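Local structure of galactitol-1-phosphate 5-dehydrogenase (Escherichia coli, 4UEJ) at residues 33-47 / 330-344. The protein oxidises galactitol 1-phosphate to D-tagatose 6-phosphate with NAD(+), as a homodimeric member of the zinc-containing alcohol dehydrogenase family. Numbering follows the deposited sequence.
Sequences ASSGLCGSDLPRIFK and VRDIARNAMPGKVLL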
ATOM      1  N   ALA A  33      -9.641 -27.639  25.249  1.00 23.10           N
ATOM      2  CA  ALA A  33      -8.460 -28.075  26.001  1.00 23.93           C
ATOM      3  C   ALA A  33      -7.500 -26.932  26.294  1.00 23.39           C
ATOM      4  O   ALA A  33      -6.844 -26.909  27.334  1.00 24.36           O
ATOM      5  CB  ALA A  33      -7.729 -29.175  25.242  1.00 27.14           C
ATOM      6  N   SER A  34      -7.421 -25.985  25.366  1.00 22.01           N
ATOM      7  CA  SER A  34      -6.455 -24.896  25.452  1.00 21.53           C
ATOM      8  C   SER A  34      -6.976 -23.725  24.640  1.00 20.38           C
ATOM      9  O   SER A  34      -7.355 -23.894  23.486  1.00 20.20           O
ATOM     10  CB  SER A  34      -5.094 -25.339  24.932  1.00 21.35           C
ATOM     11  OG  SER A  34      -4.146 -24.283  24.989  1.00 24.33           O
ATOM     12  N   SER A  35      -6.999 -22.543  25.242  1.00 20.55           N
ATOM     13  CA  SER A  35      -7.662 -21.399  24.630  1.00 19.84           C
ATOM     14  C   SER A  35      -6.916 -20.110  24.967  1.00 22.36           C
ATOM     15  O   SER A  35      -6.810 -19.734  26.136  1.00 21.03           O
ATOM     16  CB  SER A  35      -9.125 -21.333  25.098  1.00 20.45           C
ATOM     17  OG  SER A  35      -9.858 -20.333  24.404  1.00 19.89           O
ATOM     18  N   GLY A  36      -6.380 -19.443  23.948  1.00 19.04           N
ATOM     19  CA  GLY A  36      -5.473 -18.330  24.175  1.00 19.27           C
ATOM     20  C   GLY A  36      -6.127 -16.976  24.096  1.00 19.42           C
ATOM     21  O   GLY A  36      -7.092 -16.804  23.351  1.00 18.91           O
ATOM     22  N   LEU A  37      -5.601 -16.013  24.856  1.00 20.31           N
ATOM     23  CA  LEU A  37      -6.028 -14.616  24.751  1.00 20.74           C
ATOM     24  C   LEU A  37      -5.236 -13.864  23.680  1.00 21.67           C
ATOM     25  O   LEU A  37      -4.012 -13.818  23.741  1.00 20.17           O
ATOM     26  CB  LEU A  37      -5.860 -13.909  26.094  1.00 22.33           C
ATOM     27  CG  LEU A  37      -6.303 -12.449  26.205  1.00 23.30           C
ATOM     28  CD1 LEU A  37      -7.813 -12.372  26.315  1.00 23.70           C
ATOM     29  CD2 LEU A  37      -5.638 -11.765  27.390  1.00 24.93           C
ATOM     30  N   CYS A  38      -5.943 -13.268  22.720  1.00 19.63           N
ATOM     31  CA  CYS A  38      -5.335 -12.488  21.640  1.00 23.44           C
ATOM     32  C   CYS A  38      -5.143 -11.020  22.043  1.00 20.42           C
ATOM     33  O   CYS A  38      -5.905 -10.484  22.847  1.00 21.49           O
ATOM     34  CB  CYS A  38      -6.207 -12.585  20.375  1.00 22.22           C
ATOM     35  SG  CYS A  38      -5.530 -11.844  18.847  1.00 23.04           S
ATOM     36  N   GLY A  39      -4.123 -10.373  21.492  1.00 20.48           N
ATOM     37  CA  GLY A  39      -3.955  -8.941  21.677  1.00 26.19           C
ATOM     38  C   GLY A  39      -5.209  -8.159  21.313  1.00 24.15           C
ATOM     39  O   GLY A  39      -5.541  -7.158  21.953  1.00 24.35           O
ATOM     40  N   SER A  40      -5.919  -8.633  20.295  1.00 21.10           N
ATOM     41  CA  SER A  40      -7.140  -7.985  19.824  1.00 23.90           C
ATOM     42  C   SER A  40      -8.274  -8.085  20.837  1.00 25.94           C
ATOM     43  O   SER A  40      -9.263  -7.359  20.740  1.00 26.55           O
ATOM     44  CB  SER A  40      -7.585  -8.593  18.494  1.00 27.80           C
ATOM     45  OG  SER A  40      -7.885  -9.972  18.649  1.00 27.93           O
ATOM     46  N   ASP A  41      -8.127  -8.980  21.811  1.00 22.21           N
ATOM     47  CA  ASP A  41      -9.141  -9.161  22.844  1.00 23.14           C
ATOM     48  C   ASP A  41      -9.086  -8.050  23.890  1.00 25.12           C
ATOM     49  O   ASP A  41     -10.091  -7.732  24.528  1.00 26.38           O
ATOM     50  CB  ASP A  41      -8.978 -10.531  23.522  1.00 22.55           C
ATOM     51  CG  ASP A  41      -9.462 -11.683  22.646  1.00 29.11           C
ATOM     52  OD1 ASP A  41     -10.444 -11.487  21.893  1.00 20.87           O
ATOM     53  OD2 ASP A  41      -8.873 -12.789  22.714  1.00 20.29           O
ATOM     54  N   LEU A  42      -7.911  -7.458  24.068  1.00 25.59           N
ATOM     55  CA  LEU A  42      -7.724  -6.432  25.098  1.00 27.67           C
ATOM     56  C   LEU A  42      -8.665  -5.225  24.920  1.00 29.17           C
ATOM     57  O   LEU A  42      -9.287  -4.798  25.894  1.00 30.95           O
ATOM     58  CB  LEU A  42      -6.260  -5.974  25.140  1.00 29.73           C
ATOM     59  CG  LEU A  42      -5.318  -6.754  26.064  1.00 37.71           C
ATOM     60  CD1 LEU A  42      -5.392  -8.244  25.808  1.00 40.37           C
ATOM     61  CD2 LEU A  42      -3.884  -6.264  25.920  1.00 38.13           C
ATOM     62  N   PRO A  43      -8.787  -4.683  23.689  1.00 28.67           N
ATOM     63  CA  PRO A  43      -9.797  -3.627  23.507  1.00 32.88           C
ATOM     64  C   PRO A  43     -11.231  -4.104  23.767  1.00 30.41           C
ATOM     65  O   PRO A  43     -12.073  -3.302  24.180  1.00 34.18           O
ATOM     66  CB  PRO A  43      -9.632  -3.229  22.034  1.00 35.05           C
ATOM     67  CG  PRO A  43      -8.249  -3.629  21.677  1.00 34.81           C
ATOM     68  CD  PRO A  43      -7.966  -4.865  22.475  1.00 27.11           C
ATOM     69  N   ARG A  44     -11.506  -5.382  23.520  1.00 30.20           N
ATOM     70  CA  ARG A  44     -12.853  -5.916  23.719  1.00 28.80           C
ATOM     71  C   ARG A  44     -13.189  -5.996  25.192  1.00 31.28           C
ATOM     72  O   ARG A  44     -14.334  -5.800  25.588  1.00 31.75           O
ATOM     73  CB  ARG A  44     -12.999  -7.302  23.077  1.00 26.66           C
ATOM     74  CG  ARG A  44     -12.806  -7.310  21.571  1.00 27.81           C
ATOM     75  CD  ARG A  44     -13.050  -8.701  20.964  1.00 25.57           C
ATOM     76  NE  ARG A  44     -12.773  -8.695  19.527  1.00 26.74           N
ATOM     77  CZ  ARG A  44     -11.724  -9.279  18.958  1.00 29.90           C
ATOM     78  NH1 ARG A  44     -10.844  -9.951  19.694  1.00 21.10           N
ATOM     79  NH2 ARG A  44     -11.560  -9.197  17.643  1.00 35.69           N
ATOM     80  N   ILE A  45     -12.177  -6.275  26.004  1.00 31.43           N
ATOM     81  CA  ILE A  45     -12.368  -6.449  27.433  1.00 34.79           C
ATOM     82  C   ILE A  45     -12.383  -5.110  28.159  1.00 38.49           C
ATOM     83  O   ILE A  45     -13.260  -4.843  28.985  1.00 39.15           O
ATOM     84  CB  ILE A  45     -11.262  -7.345  28.034  1.00 32.70           C
ATOM     85  CG1 ILE A  45     -11.269  -8.715  27.358  1.00 29.47           C
ATOM     86  CG2 ILE A  45     -11.454  -7.498  29.532  1.00 36.41           C
ATOM     87  CD1 ILE A  45     -10.053  -9.562  27.660  1.00 29.40           C
ATOM     88  N   PHE A  46     -11.424  -4.255  27.835  1.00 38.29           N
ATOM     89  CA  PHE A  46     -11.209  -3.071  28.651  1.00 37.96           C
ATOM     90  C   PHE A  46     -11.673  -1.762  28.026  1.00 44.30           C
ATOM     91  O   PHE A  46     -11.891  -0.781  28.746  1.00 48.74           O
ATOM     92  CB  PHE A  46      -9.728  -2.971  29.014  1.00 40.63           C
ATOM     93  CG  PHE A  46      -9.249  -4.106  29.867  1.00 38.13           C
ATOM     94  CD1 PHE A  46      -9.448  -4.088  31.236  1.00 42.12           C
ATOM     95  CD2 PHE A  46      -8.629  -5.202  29.298  1.00 38.84           C
ATOM     96  CE1 PHE A  46      -9.019  -5.139  32.024  1.00 42.17           C
ATOM     97  CE2 PHE A  46      -8.196  -6.256  30.086  1.00 39.01           C
ATOM     98  CZ  PHE A  46      -8.391  -6.222  31.448  1.00 38.77           C
ATOM     99  N   LYS A  47     -11.807  -1.728  26.700  1.00 38.70           N
ATOM    100  CA  LYS A  47     -12.091  -0.468  26.004  1.00 45.16           C
ATOM    101  C   LYS A  47     -13.467  -0.443  25.364  1.00 45.07           C
ATOM    102  O   LYS A  47     -13.686   0.286  24.397  1.00 49.49           O
ATOM    103  CB  LYS A  47     -11.042  -0.171  24.918  1.00 45.22           C
ATOM    104  CG  LYS A  47      -9.607   0.028  25.401  1.00 48.98           C
ATOM    105  CD  LYS A  47      -9.506   0.203  26.912  1.00 53.96           C
ATOM    106  CE  LYS A  47      -9.242   1.610  27.390  1.00 59.64           C
ATOM    107  NZ  LYS A  47      -9.423   1.652  28.874  1.00 62.35           N
ATOM    108  N   VAL A 330      -6.164 -12.115  33.189  1.00 29.52           N
ATOM    109  CA  VAL A 330      -6.755 -11.145  32.277  1.00 32.21           C
ATOM    110  C   VAL A 330      -6.949  -9.802  32.979  1.00 31.31           C
ATOM    111  O   VAL A 330      -6.578  -8.758  32.448  1.00 35.46           O
ATOM    112  CB  VAL A 330      -8.106 -11.637  31.733  1.00 28.82           C
ATOM    113  CG1 VAL A 330      -8.778 -10.549  30.922  1.00 32.25           C
ATOM    114  CG2 VAL A 330      -7.913 -12.896  30.899  1.00 28.50           C
ATOM    115  N   ARG A 331      -7.525  -9.839  34.177  1.00 33.02           N
ATOM    116  CA  ARG A 331      -7.712  -8.630  34.974  1.00 35.26           C
ATOM    117  C   ARG A 331      -6.382  -7.929  35.251  1.00 35.89           C
ATOM    118  O   ARG A 331      -6.302  -6.704  35.201  1.00 40.12           O
ATOM    119  CB  ARG A 331      -8.425  -8.955  36.296  1.00 37.05           C
ATOM    120  CG  ARG A 331      -9.922  -9.213  36.143  1.00 37.26           C
ATOM    121  CD  ARG A 331     -10.630  -9.348  37.492  1.00 43.39           C
ATOM    122  NE  ARG A 331     -10.426 -10.665  38.090  1.00 48.48           N
ATOM    123  CZ  ARG A 331     -11.344 -11.627  38.118  1.00 44.46           C
ATOM    124  NH1 ARG A 331     -12.541 -11.426  37.593  1.00 38.89           N
ATOM    125  NH2 ARG A 331     -11.063 -12.791  38.681  1.00 45.53           N
ATOM    126  N   ASP A 332      -5.340  -8.710  35.518  1.00 35.20           N
ATOM    127  CA  ASP A 332      -4.034  -8.149  35.853  1.00 35.96           C
ATOM    128  C   ASP A 332      -3.416  -7.409  34.674  1.00 39.01           C
ATOM    129  O   ASP A 332      -2.531  -6.575  34.853  1.00 40.11           O
ATOM    130  CB  ASP A 332      -3.079  -9.244  36.333  1.00 37.65           C
ATOM    131  CG  ASP A 332      -3.454  -9.792  37.698  1.00 40.43           C
ATOM    132  OD1 ASP A 332      -4.096  -9.061  38.482  1.00 41.74           O
ATOM    133  OD2 ASP A 332      -3.108 -10.955  37.985  1.00 42.29           O
ATOM    134  N   ILE A 333      -3.884  -7.717  33.469  1.00 33.09           N
ATOM    135  CA  ILE A 333      -3.403  -7.030  32.282  1.00 37.94           C
ATOM    136  C   ILE A 333      -3.784  -5.559  32.326  1.00 47.62           C
ATOM    137  O   ILE A 333      -3.005  -4.702  31.902  1.00 45.96           O
ATOM    138  CB  ILE A 333      -3.967  -7.652  30.989  1.00 32.75           C
ATOM    139  CG1 ILE A 333      -3.591  -9.127  30.894  1.00 32.12           C
ATOM    140  CG2 ILE A 333      -3.474  -6.902  29.763  1.00 34.24           C
ATOM    141  CD1 ILE A 333      -2.154  -9.392  31.197  1.00 38.57           C
ATOM    142  N   ALA A 334      -4.969  -5.280  32.870  1.00 57.50           N
ATOM    143  CA  ALA A 334      -5.587  -3.960  32.755  1.00 68.65           C
ATOM    144  C   ALA A 334      -5.494  -3.538  31.293  1.00 76.60           C
ATOM    145  O   ALA A 334      -5.976  -4.241  30.409  1.00 74.27           O
ATOM    146  CB  ALA A 334      -4.907  -2.951  33.671  1.00 69.02           C
ATOM    147  N   ARG A 335      -4.848  -2.410  31.028  1.00 85.05           N
ATOM    148  CA  ARG A 335      -4.416  -2.137  29.665  1.00 87.12           C
ATOM    149  C   ARG A 335      -2.999  -1.616  29.594  1.00 85.56           C
ATOM    150  O   ARG A 335      -2.735  -0.528  29.078  1.00 88.50           O
ATOM    151  CB  ARG A 335      -5.344  -1.166  28.966  1.00 91.91           C
ATOM    152  CG  ARG A 335      -5.308  -1.375  27.470  1.00 92.92           C
ATOM    153  CD  ARG A 335      -6.428  -0.646  26.841  1.00 95.49           C
ATOM    154  NE  ARG A 335      -6.114  -0.018  25.565  1.00 97.31           N
ATOM    155  CZ  ARG A 335      -5.852   1.276  25.417  1.00 99.96           C
ATOM    156  NH1 ARG A 335      -5.844   2.081  26.472  1.00101.65           N
ATOM    157  NH2 ARG A 335      -5.590   1.765  24.212  1.00 99.61           N
ATOM    158  N   ASN A 336      -2.088  -2.415  30.124  1.00 78.40           N
ATOM    159  CA  ASN A 336      -0.680  -2.205  29.895  1.00 73.42           C
ATOM    160  C   ASN A 336      -0.272  -3.141  28.768  1.00 68.30           C
ATOM    161  O   ASN A 336      -1.126  -3.609  28.012  1.00 67.37           O
ATOM    162  CB  ASN A 336       0.114  -2.455  31.174  1.00 71.38           C
ATOM    163  CG  ASN A 336      -0.406  -1.631  32.342  1.00 72.31           C
ATOM    164  OD1 ASN A 336      -0.828  -2.174  33.363  1.00 71.10           O
ATOM    165  ND2 ASN A 336      -0.390  -0.312  32.185  1.00 72.84           N
ATOM    166  N   ALA A 337       1.018  -3.417  28.644  1.00 64.42           N
ATOM    167  CA  ALA A 337       1.479  -4.307  27.590  1.00 58.62           C
ATOM    168  C   ALA A 337       1.104  -5.755  27.900  1.00 53.56           C
ATOM    169  O   ALA A 337       1.086  -6.170  29.062  1.00 52.00           O
ATOM    170  CB  ALA A 337       2.980  -4.172  27.399  1.00 60.86           C
ATOM    171  N   MET A 338       0.787  -6.515  26.856  1.00 49.07           N
ATOM    172  CA  MET A 338       0.592  -7.952  26.996  1.00 46.19           C
ATOM    173  C   MET A 338       1.922  -8.585  27.407  1.00 38.20           C
ATOM    174  O   MET A 338       2.951  -8.329  26.783  1.00 36.82           O
ATOM    175  CB  MET A 338       0.076  -8.565  25.688  1.00 46.59           C
ATOM    176  CG  MET A 338      -0.318 -10.039  25.786  1.00 47.42           C
ATOM    177  SD  MET A 338      -2.044 -10.302  26.264  1.00 36.44           S
ATOM    178  CE  MET A 338      -2.804 -10.435  24.653  1.00 36.28           C
ATOM    179  N   PRO A 339       1.909  -9.403  28.470  1.00 33.82           N
ATOM    180  CA  PRO A 339       3.136 -10.046  28.958  1.00 35.19           C
ATOM    181  C   PRO A 339       3.617 -11.179  28.046  1.00 33.99           C
ATOM    182  O   PRO A 339       4.815 -11.377  27.859  1.00 36.88           O
ATOM    183  CB  PRO A 339       2.718 -10.586  30.330  1.00 37.91           C
ATOM    184  CG  PRO A 339       1.249 -10.853  30.181  1.00 37.42           C
ATOM    185  CD  PRO A 339       0.734  -9.757  29.283  1.00 34.51           C
ATOM    186  N   GLY A 340       2.670 -11.907  27.472  1.00 32.54           N
ATOM    187  CA  GLY A 340       2.953 -13.079  26.665  1.00 29.74           C
ATOM    188  C   GLY A 340       1.615 -13.769  26.496  1.00 27.09           C
ATOM    189  O   GLY A 340       0.594 -13.214  26.903  1.00 26.04           O
ATOM    190  N   LYS A 341       1.607 -14.965  25.915  1.00 21.72           N
ATOM    191  CA  LYS A 341       0.346 -15.667  25.685  1.00 20.75           C
ATOM    192  C   LYS A 341      -0.244 -16.151  26.998  1.00 25.47           C
ATOM    193  O   LYS A 341       0.375 -16.922  27.733  1.00 22.17           O
ATOM    194  CB  LYS A 341       0.533 -16.843  24.728  1.00 16.93           C
ATOM    195  CG  LYS A 341      -0.759 -17.612  24.443  1.00 19.86           C
ATOM    196  CD  LYS A 341      -1.848 -16.720  23.839  1.00 16.56           C
ATOM    197  CE  LYS A 341      -1.389 -16.127  22.503  1.00 15.58           C
ATOM    198  NZ  LYS A 341      -2.458 -15.365  21.797  1.00 16.39           N
ATOM    199  N   VAL A 342      -1.439 -15.665  27.300  1.00 19.92           N
ATOM    200  CA  VAL A 342      -2.187 -16.142  28.445  1.00 21.03           C
ATOM    201  C   VAL A 342      -3.145 -17.236  27.984  1.00 24.36           C
ATOM    202  O   VAL A 342      -4.037 -16.985  27.176  1.00 19.96           O
ATOM    203  CB  VAL A 342      -2.962 -15.000  29.112  1.00 26.25           C
ATOM    204  CG1 VAL A 342      -3.798 -15.521  30.279  1.00 23.56           C
ATOM    205  CG2 VAL A 342      -1.994 -13.912  29.576  1.00 26.20           C
ATOM    206  N   LEU A 343      -2.947 -18.454  28.476  1.00 23.67           N
ATOM    207  CA  LEU A 343      -3.792 -19.571  28.067  1.00 20.32           C
ATOM    208  C   LEU A 343      -4.800 -19.948  29.132  1.00 21.66           C
ATOM    209  O   LEU A 343      -4.463 -20.059  30.307  1.00 22.76           O
ATOM    210  CB  LEU A 343      -2.953 -20.799  27.736  1.00 23.08           C
ATOM    211  CG  LEU A 343      -2.076 -20.764  26.493  1.00 24.97           C
ATOM    212  CD1 LEU A 343      -1.227 -22.032  26.440  1.00 18.28           C
ATOM    213  CD2 LEU A 343      -2.954 -20.624  25.259  1.00 17.55           C
ATOM    214  N   LEU A 344      -6.039 -20.146  28.704  1.00 21.69           N
ATOM    215  CA  LEU A 344      -7.028 -20.816  29.528  1.00 22.93           C
ATOM    216  C   LEU A 344      -6.915 -22.314  29.287  1.00 22.78           C
ATOM    217  O   LEU A 344      -6.978 -22.779  28.141  1.00 21.81           O
ATOM    218  CB  LEU A 344      -8.438 -20.323  29.205  1.00 23.28           C
ATOM    219  CG  LEU A 344      -9.588 -21.103  29.842  1.00 24.57           C
ATOM    220  CD1 LEU A 344      -9.631 -20.922  31.349  1.00 26.13           C
ATOM    221  CD2 LEU A 344     -10.901 -20.674  29.232  1.00 24.76           C
TER
HETATM  222  O   HOH W   1      -2.337 -13.439  25.669  1.00 17.76           O
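S35 and G36 pair with L344 and L343 as an antiparallel strand contact in the catalytic domain, where the C-terminal strand 341-344 returns to the GroES-like fold of zinc alcohol dehydrogenases. S35 and L344 form the hydrogen-bonded pair: S35 N gives to L344 O, and L344 N gives to S35 O at 2.7 Å. G36 and L343 form the non-hydrogen-bonded pair, with L343 CD2 3.6 Å from G36 CA. One step on, L37 N donates to V342 O at 3.0 Å, close to the C=O axis.

L37 O is gripped twice. K341 NZ reaches it at 2.9 Å from above the carbonyl plane, after its chain bends at chi2 and chi3 (59° and 61°). The main partner of this ammonium is E60 OE1, in a salt bridge. Water 1 donates to L37 O and accepts from V342 N, in place of a second direct bond between L37 and V342.

Beyond the strands the buried part is mainly apolar. M338 bends to place CE against L42 CD1 (3.6 Å) and beside G39 N, while its SD meets L37 CD2. L42 CD2 packs on I333 CG2, the two side chains crossing at about a right angle. I45 CD1 touches V330 CG1. The F46 ring has A334 O over the centre of one face and V330 O in plane at its edge. A334 O is buried without a polar partner, but A334 is poorly ordered. At the exposed end K47 CG lies over one face of the poorly ordered R335 guanidinium.

C38, which with H59 binds a zinc ion, the catalytic one by similarity, directly follows L37. C38 N donates to D41 OD2 and C38 SG accepts from S40 N, in a capping box at the turn into helix 41-46. That helix lies against the end of helix 323-333, and V12 of strand 11-16 touches both I45 and V330. Strand 27-36 also pairs with 60-68, and strand 341-344 with 317-321.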